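Local coordinates for protein type I modular polyketide synthase (Streptomyces albus subsp. albus, PDB 6IYT) that probably loads an ethylmalonyl extender unit from its coenzyme A thioester for polyketide chain growth in salinomycin biosynthesis, acting as the acyltransferase domain of a synthase module, at residues 39-44 with 450-454; 189-193 with 217-222; 206-212 with 345-350. All coordinates share one frame; numbering follows the deposited sequence.

Contact 1. Residues 39-44 with 450-454; sequences GDPLVP and VFAGR
R454 NH1 gives a weak hydrogen bond to P41 O, 3.4 Å long and bent to 132° at the hydrogen, where the loop 39-42 gathers in the guanidinium. R454 NH2 faces D40 OD1 across a long salt bridge of 3.7 Å, with the carboxylate and guanidinium planes 69° apart. P41 CD lies over one face of the guanidinium, offset toward the rim, 3.3 Å from R454 NH1. CA of D40 sits over the same face. The arginine chain bends at both chi2 and chi3, which brings the guanidinium up against P41. Residues 451-454 form a type II beta turn, closed by R454 N to F451 O at 3.1 Å, and G453 takes the positive phi in it. This turn follows helix 428-439 and packs on the start of strand 43-49, an edge strand of a three-stranded antiparallel sheet. Beyond the arginine, at V43 and P44, the contact is apolar. V43 CG1 meets the edge of the F451 ring at CE1, 3.6 Å away, and the two side chains cross at about a right angle. P44 O lies at the same ring's edge, near CZ. P44 CD also approaches V450 CG1, at 4.0 Å, the two side chains meeting tip to tip. On the helix 74-84 side, Y79 touches F451, and T75 touches both V43 and R454.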
loop_
_atom_site.group_PDB
_atom_site.type_symbol
_atom_site.label_atom_id
_atom_site.label_comp_id
_atom_site.label_asym_id
_atom_site.label_seq_id
_atom_site.Cartn_x
_atom_site.Cartn_y
_atom_site.Cartn_z
ATOM N N GLY A 39 6.569 8.765 22.053
ATOM C CA GLY A 39 7.227 7.904 23.048
ATOM C C GLY A 39 8.675 7.571 22.709
ATOM O O GLY A 39 9.448 8.439 22.278
ATOM N N ASP A 40 9.013 6.285 22.821
ATOM C CA ASP A 40 10.408 5.834 22.770
ATOM C C ASP A 40 10.551 4.634 21.830
ATOM O O ASP A 40 10.930 3.550 22.252
ATOM C CB ASP A 40 10.890 5.459 24.166
ATOM C CG ASP A 40 11.133 6.670 25.036
ATOM O OD1 ASP A 40 11.867 7.572 24.596
ATOM O OD2 ASP A 40 10.565 6.732 26.146
ATOM N N PRO A 41 10.238 4.840 20.558
ATOM C CA PRO A 41 10.375 3.810 19.560
ATOM C C PRO A 41 11.865 3.472 19.293
ATOM O O PRO A 41 12.763 4.246 19.636
ATOM C CB PRO A 41 9.748 4.456 18.330
ATOM C CG PRO A 41 10.112 5.894 18.475
ATOM C CD PRO A 41 10.100 6.179 19.954
ATOM N N LEU A 42 12.095 2.429 18.554
ATOM C CA LEU A 42 13.401 2.175 18.072
ATOM C C LEU A 42 13.840 3.259 17.092
ATOM O O LEU A 42 13.023 4.035 16.580
ATOM C CB LEU A 42 13.506 0.755 17.464
ATOM C CG LEU A 42 12.965 0.480 16.086
ATOM C CD1 LEU A 42 13.273 -0.949 15.681
ATOM C CD2 LEU A 42 11.482 0.732 16.041
ATOM N N VAL A 43 15.147 3.295 16.861
ATOM C CA VAL A 43 15.847 4.388 16.183
ATOM C C VAL A 43 16.485 3.763 14.919
ATOM O O VAL A 43 17.037 2.685 15.028
ATOM C CB VAL A 43 17.043 4.831 17.094
ATOM C CG1 VAL A 43 17.749 6.022 16.525
ATOM C CG2 VAL A 43 16.561 5.066 18.529
ATOM N N PRO A 44 16.573 4.528 13.801
ATOM C CA PRO A 44 17.443 4.135 12.688
ATOM C C PRO A 44 18.792 4.820 12.728
ATOM O O PRO A 44 18.879 6.000 12.993
ATOM C CB PRO A 44 16.661 4.610 11.468
ATOM C CG PRO A 44 16.042 5.888 11.925
ATOM C CD PRO A 44 15.696 5.650 13.410
ATOM N N VAL A 450 12.119 11.631 11.216
ATOM C CA VAL A 450 11.897 10.524 12.134
ATOM C C VAL A 450 12.167 10.927 13.592
ATOM O O VAL A 450 11.602 10.349 14.515
ATOM C CB VAL A 450 12.784 9.296 11.743
ATOM C CG1 VAL A 450 12.770 8.254 12.814
ATOM C CG2 VAL A 450 12.305 8.721 10.431
ATOM N N PHE A 451 13.079 11.880 13.793
ATOM C CA PHE A 451 13.517 12.228 15.114
ATOM C C PHE A 451 12.723 13.388 15.740
ATOM O O PHE A 451 13.004 13.790 16.885
ATOM C CB PHE A 451 15.007 12.556 15.105
ATOM C CG PHE A 451 15.869 11.393 14.758
ATOM C CD1 PHE A 451 16.207 10.446 15.727
ATOM C CD2 PHE A 451 16.206 11.141 13.435
ATOM C CE1 PHE A 451 16.863 9.286 15.377
ATOM C CE2 PHE A 451 16.879 9.984 13.089
ATOM C CZ PHE A 451 17.221 9.073 14.051
ATOM N N ALA A 452 11.675 13.830 15.058
ATOM C CA ALA A 452 10.808 14.911 15.583
ATOM C C ALA A 452 10.244 14.518 16.944
ATOM O O ALA A 452 9.769 13.384 17.130
ATOM C CB ALA A 452 9.692 15.209 14.617
ATOM N N GLY A 453 10.481 15.388 17.938
ATOM C CA GLY A 453 9.893 15.233 19.261
ATOM C C GLY A 453 10.734 14.406 20.216
ATOM O O GLY A 453 10.321 14.151 21.350
ATOM N N ARG A 454 11.860 13.870 19.737
ATOM C CA ARG A 454 12.645 12.935 20.558
ATOM C C ARG A 454 13.624 13.682 21.465
ATOM O O ARG A 454 14.341 13.059 22.241
ATOM C CB ARG A 454 13.417 11.960 19.680
ATOM C CG ARG A 454 12.549 11.105 18.756
ATOM C CD ARG A 454 11.637 10.148 19.543
ATOM N NE ARG A 454 12.376 9.361 20.536
ATOM C CZ ARG A 454 12.979 8.185 20.297
ATOM N NH1 ARG A 454 12.915 7.607 19.092
ATOM N NH2 ARG A 454 13.588 7.545 21.294
#

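Contact 2. Residues 189-193 with 217-222; sequences FTVMV and IAAAAV
F189 and A218 mark the closest backbone approach of two helices, 181-200 and 215-223. Their short segments cross at -45° with axes 9.3 Å apart. Helix 215-223 follows strand 208-211, and the turn between them fits a nucleophile elbow (GxSxG) as in acyltransferases of the alpha/beta hydrolase-like fold. The packing is tight around the small A218. Its CB lies 3.9 Å from V193 CG2, and M192 CE reaches the same methyl group. The M192 chain is bent at chi3 (-61°), which turns CE in toward A218. F189 adds a ring beside the helix: CG is anti to the backbone N (chi1 167°), and the ring edge faces I217 O and A218 N. F189 CE1 also meets I217 CG2 at 3.9 Å, and A221 CB at the same distance. F125 of the central sheet touches M192, A218 and V222, and A231 of helix 228-245 touches F189 and I217. Toward the C-terminal ends the contact is looser. A221 and V222 are partly exposed, and V193 meets them through methyl groups. V193 CG1 approaches V222 CG2 at 4.2 Å, while V193 CG2 stands the same distance from A221 CB.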
loop_
_atom_site.group_PDB
_atom_site.type_symbol
_atom_site.label_atom_id
_atom_site.label_comp_id
_atom_site.label_asym_id
_atom_site.label_seq_id
_atom_site.Cartn_x
_atom_site.Cartn_y
_atom_site.Cartn_z
ATOM N N PHE A 189 -10.204 1.743 3.243
ATOM C CA PHE A 189 -10.115 3.083 2.736
ATOM C C PHE A 189 -9.412 4.016 3.742
ATOM O O PHE A 189 -8.470 4.700 3.393
ATOM C CB PHE A 189 -11.511 3.610 2.434
ATOM C CG PHE A 189 -11.565 5.080 2.186
ATOM C CD1 PHE A 189 -11.301 5.588 0.925
ATOM C CD2 PHE A 189 -12.061 5.919 3.132
ATOM C CE1 PHE A 189 -11.401 6.947 0.659
ATOM C CE2 PHE A 189 -12.194 7.268 2.883
ATOM C CZ PHE A 189 -11.865 7.785 1.629
ATOM N N THR A 190 -9.820 3.948 5.002
ATOM C CA THR A 190 -9.278 4.839 6.017
ATOM C C THR A 190 -7.826 4.521 6.250
ATOM O O THR A 190 -6.998 5.419 6.267
ATOM C CB THR A 190 -10.056 4.747 7.350
ATOM O OG1 THR A 190 -9.828 3.474 7.960
ATOM C CG2 THR A 190 -11.470 4.923 7.098
ATOM N N VAL A 191 -7.503 3.248 6.274
ATOM C CA VAL A 191 -6.136 2.832 6.537
ATOM C C VAL A 191 -5.209 3.223 5.351
ATOM O O VAL A 191 -4.120 3.791 5.566
ATOM C CB VAL A 191 -6.047 1.330 6.812
ATOM C CG1 VAL A 191 -4.624 0.866 6.723
ATOM C CG2 VAL A 191 -6.629 0.997 8.166
ATOM N N MET A 192 -5.684 3.035 4.118
ATOM C CA MET A 192 -4.819 3.290 2.914
ATOM C C MET A 192 -4.560 4.789 2.731
ATOM O O MET A 192 -3.429 5.224 2.470
ATOM C CB MET A 192 -5.477 2.725 1.667
ATOM C CG MET A 192 -5.288 1.243 1.505
ATOM S SD MET A 192 -5.831 0.642 -0.121
ATOM C CE MET A 192 -7.543 1.056 -0.110
ATOM N N VAL A 193 -5.577 5.584 2.942
ATOM C CA VAL A 193 -5.402 7.002 2.846
ATOM C C VAL A 193 -4.465 7.489 3.942
ATOM O O VAL A 193 -3.639 8.377 3.714
ATOM C CB VAL A 193 -6.761 7.738 2.939
ATOM C CG1 VAL A 193 -6.537 9.240 3.028
ATOM C CG2 VAL A 193 -7.654 7.392 1.741
ATOM N N ILE A 217 -10.933 4.525 -5.051
ATOM C CA ILE A 217 -11.618 5.532 -4.194
ATOM C C ILE A 217 -10.603 6.185 -3.217
ATOM O O ILE A 217 -10.533 7.424 -3.083
ATOM C CB ILE A 217 -12.762 4.905 -3.403
ATOM C CG1 ILE A 217 -13.768 4.235 -4.344
ATOM C CG2 ILE A 217 -13.429 5.951 -2.540
ATOM C CD1 ILE A 217 -14.711 3.265 -3.646
ATOM N N ALA A 218 -9.727 5.369 -2.634
ATOM C CA ALA A 218 -8.606 5.908 -1.830
ATOM C C ALA A 218 -7.627 6.750 -2.668
ATOM O O ALA A 218 -7.205 7.832 -2.239
ATOM C CB ALA A 218 -7.867 4.797 -1.115
ATOM N N ALA A 219 -7.334 6.294 -3.868
ATOM C CA ALA A 219 -6.463 7.034 -4.770
ATOM C C ALA A 219 -7.027 8.428 -5.089
ATOM O O ALA A 219 -6.292 9.446 -5.069
ATOM C CB ALA A 219 -6.269 6.253 -6.037
ATOM N N ALA A 220 -8.331 8.479 -5.360
ATOM C CA ALA A 220 -9.022 9.755 -5.638
ATOM C C ALA A 220 -9.013 10.675 -4.429
ATOM O O ALA A 220 -8.924 11.908 -4.572
ATOM C CB ALA A 220 -10.443 9.492 -6.077
ATOM N N ALA A 221 -9.150 10.106 -3.233
ATOM C CA ALA A 221 -9.108 10.900 -2.025
ATOM C C ALA A 221 -7.697 11.492 -1.840
ATOM O O ALA A 221 -7.538 12.658 -1.467
ATOM C CB ALA A 221 -9.509 10.069 -0.831
ATOM N N VAL A 222 -6.685 10.703 -2.114
ATOM C CA VAL A 222 -5.309 11.180 -1.967
ATOM C C VAL A 222 -4.938 12.234 -3.038
ATOM O O VAL A 222 -4.271 13.252 -2.736
ATOM C CB VAL A 222 -4.321 9.993 -1.942
ATOM C CG1 VAL A 222 -2.881 10.462 -2.062
ATOM C CG2 VAL A 222 -4.525 9.181 -0.666
#

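Contact 3. Residues 206-212 with 345-350; sequences PDAVVGH and VPLYST
V209 and L347 cross obliquely, with L347 CD1 3.5 Å from V209 CG2. V209 CG1 is anti to the carbonyl carbon (chi1 -62°), which leaves CG2 between the backbone N and the carbonyl carbon, next to L347 CD1. V209 CG1 is turned instead to V345, whose CG1 lies 4.1 Å off. V345 lays its other branch, CG2, against the carbonyl oxygens of P206 and D207. The backbones run nearly parallel, and a single beta bridge pairs V209 with L347. V209 N bonds to P346 O at 3.0 Å, and Y348 N bonds to V209 O at 2.9 Å, both nearly straight. Short strand 347-348 thus lies beside 208-211, the edge strand of the parallel sheet whose end, G211, opens the probable nucleophile elbow (GxSxG). V210 CG2 meets Y348 CB at a slant, at 3.6 Å, and V210 CG1 points to T350 CG2. The Y348 ring extends past A208 CB, and its OH bonds to D386. V379 and L383 of helix 376-385 touch both V210 and Y348. T350 OG1 donates to G211 O at 2.8 Å, the donor tilted 17° from the carbonyl plane, while E216 OE1 accepts from T350 N.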
loop_
_atom_site.group_PDB
_atom_site.type_symbol
_atom_site.label_atom_id
_atom_site.label_comp_id
_atom_site.label_asym_id
_atom_site.label_seq_id
_atom_site.Cartn_x
_atom_site.Cartn_y
_atom_site.Cartn_z
ATOM N N PRO A 206 3.280 11.275 -3.927
ATOM C CA PRO A 206 2.975 10.791 -5.291
ATOM C C PRO A 206 3.052 11.890 -6.335
ATOM O O PRO A 206 2.711 13.044 -6.040
ATOM C CB PRO A 206 1.529 10.313 -5.170
ATOM C CG PRO A 206 0.974 11.102 -4.064
ATOM C CD PRO A 206 2.106 11.212 -3.067
ATOM N N ASP A 207 3.657 11.560 -7.476
ATOM C CA ASP A 207 3.539 12.358 -8.701
ATOM C C ASP A 207 2.306 11.931 -9.489
ATOM O O ASP A 207 1.847 12.648 -10.421
ATOM C CB ASP A 207 4.799 12.185 -9.581
ATOM C CG ASP A 207 6.085 12.635 -8.870
ATOM O OD1 ASP A 207 6.086 13.765 -8.344
ATOM O OD2 ASP A 207 7.069 11.841 -8.796
ATOM N N ALA A 208 1.802 10.757 -9.162
ATOM C CA ALA A 208 0.576 10.220 -9.731
ATOM C C ALA A 208 0.026 9.193 -8.751
ATOM O O ALA A 208 0.772 8.691 -7.905
ATOM C CB ALA A 208 0.842 9.568 -11.051
ATOM N N VAL A 209 -1.212 8.767 -8.966
ATOM C CA VAL A 209 -1.801 7.697 -8.155
ATOM C C VAL A 209 -2.464 6.662 -9.047
ATOM O O VAL A 209 -2.807 6.964 -10.180
ATOM C CB VAL A 209 -2.849 8.216 -7.172
ATOM C CG1 VAL A 209 -2.239 9.194 -6.176
ATOM C CG2 VAL A 209 -4.019 8.849 -7.925
ATOM N N VAL A 210 -2.475 5.406 -8.577
ATOM C CA VAL A 210 -3.174 4.306 -9.270
ATOM C C VAL A 210 -3.846 3.444 -8.240
ATOM O O VAL A 210 -3.262 3.125 -7.192
ATOM C CB VAL A 210 -2.232 3.428 -10.091
ATOM C CG1 VAL A 210 -3.019 2.434 -10.918
ATOM C CG2 VAL A 210 -1.366 4.265 -10.985
ATOM N N GLY A 211 -5.089 3.107 -8.498
ATOM C CA GLY A 211 -5.852 2.259 -7.599
ATOM C C GLY A 211 -6.324 0.981 -8.288
ATOM O O GLY A 211 -6.457 0.919 -9.533
ATOM N N HIS A 212 -6.708 0.015 -7.483
ATOM C CA HIS A 212 -7.194 -1.276 -7.980
ATOM C C HIS A 212 -8.596 -1.508 -7.395
ATOM O O HIS A 212 -8.765 -1.484 -6.172
ATOM C CB HIS A 212 -6.236 -2.371 -7.525
ATOM C CG HIS A 212 -6.497 -3.691 -8.137
ATOM N ND1 HIS A 212 -5.581 -4.327 -8.959
ATOM C CD2 HIS A 212 -7.589 -4.480 -8.108
ATOM C CE1 HIS A 212 -6.062 -5.516 -9.300
ATOM N NE2 HIS A 212 -7.263 -5.641 -8.771
ATOM N N VAL A 345 -2.685 15.742 -8.788
ATOM C CA VAL A 345 -1.794 14.816 -9.348
ATOM C C VAL A 345 -2.687 13.876 -10.180
ATOM O O VAL A 345 -3.839 13.637 -9.804
ATOM C CB VAL A 345 -1.100 14.149 -8.165
ATOM C CG1 VAL A 345 -1.409 12.704 -8.024
ATOM C CG2 VAL A 345 0.336 14.532 -8.091
ATOM N N PRO A 346 -2.226 13.450 -11.365
ATOM C CA PRO A 346 -3.114 12.592 -12.178
ATOM C C PRO A 346 -3.433 11.252 -11.536
ATOM O O PRO A 346 -2.574 10.673 -10.842
ATOM C CB PRO A 346 -2.313 12.363 -13.480
ATOM C CG PRO A 346 -1.247 13.368 -13.481
ATOM C CD PRO A 346 -0.973 13.775 -12.063
ATOM N N LEU A 347 -4.530 10.634 -12.015
ATOM C CA LEU A 347 -4.929 9.279 -11.610
ATOM C C LEU A 347 -4.918 8.383 -12.837
ATOM O O LEU A 347 -5.518 8.730 -13.850
ATOM C CB LEU A 347 -6.331 9.300 -10.979
ATOM C CG LEU A 347 -6.994 8.018 -10.462
ATOM C CD1 LEU A 347 -5.972 6.951 -10.142
ATOM C CD2 LEU A 347 -7.836 8.300 -9.218
ATOM N N TYR A 348 -4.069 7.349 -12.817
ATOM C CA TYR A 348 -3.962 6.420 -13.928
ATOM C C TYR A 348 -5.029 5.340 -13.775
ATOM O O TYR A 348 -4.897 4.428 -12.982
ATOM C CB TYR A 348 -2.557 5.774 -13.985
ATOM C CG TYR A 348 -1.496 6.601 -14.683
ATOM C CD1 TYR A 348 -1.091 7.787 -14.173
ATOM C CD2 TYR A 348 -0.860 6.124 -15.809
ATOM C CE1 TYR A 348 -0.125 8.562 -14.816
ATOM C CE2 TYR A 348 0.153 6.837 -16.412
ATOM C CZ TYR A 348 0.544 8.043 -15.878
ATOM O OH TYR A 348 1.585 8.761 -16.455
ATOM N N SER A 349 -6.102 5.458 -14.536
ATOM C CA SER A 349 -7.260 4.591 -14.337
ATOM C C SER A 349 -6.939 3.171 -14.736
ATOM O O SER A 349 -6.432 2.935 -15.844
ATOM C CB SER A 349 -8.449 5.086 -15.175
ATOM O OG SER A 349 -9.523 4.194 -15.049
ATOM N N THR A 350 -7.307 2.225 -13.866
ATOM C CA THR A 350 -7.273 0.778 -14.199
ATOM C C THR A 350 -8.629 0.273 -14.694
ATOM O O THR A 350 -8.817 -0.936 -14.940
ATOM C CB THR A 350 -6.856 -0.018 -12.995
ATOM O OG1 THR A 350 -7.757 0.259 -11.902
ATOM C CG2 THR A 350 -5.453 0.358 -12.606
#

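Overall arrangement
Contacts 2 and 3 belong to one block: strand 208-211 follows helix 181-200 and leads into helix 215-223. Their centres lie 11 Å apart, and they touch where A219 O meets V209 CG2 at 3.7 Å. Contact 2 is the buried one, made of apolar side chains between helices. Contact 3 is partly buried and joins strand edges through backbone bonds and a threonine hydroxyl. Contact 1 stands apart, its nearest atoms about 17 Å from each of the others and its centre 23 Å from that of the chain. It joins two segments from near the two ends of the modelled chain. Its polar pairs, at its partly exposed side, are weak or long.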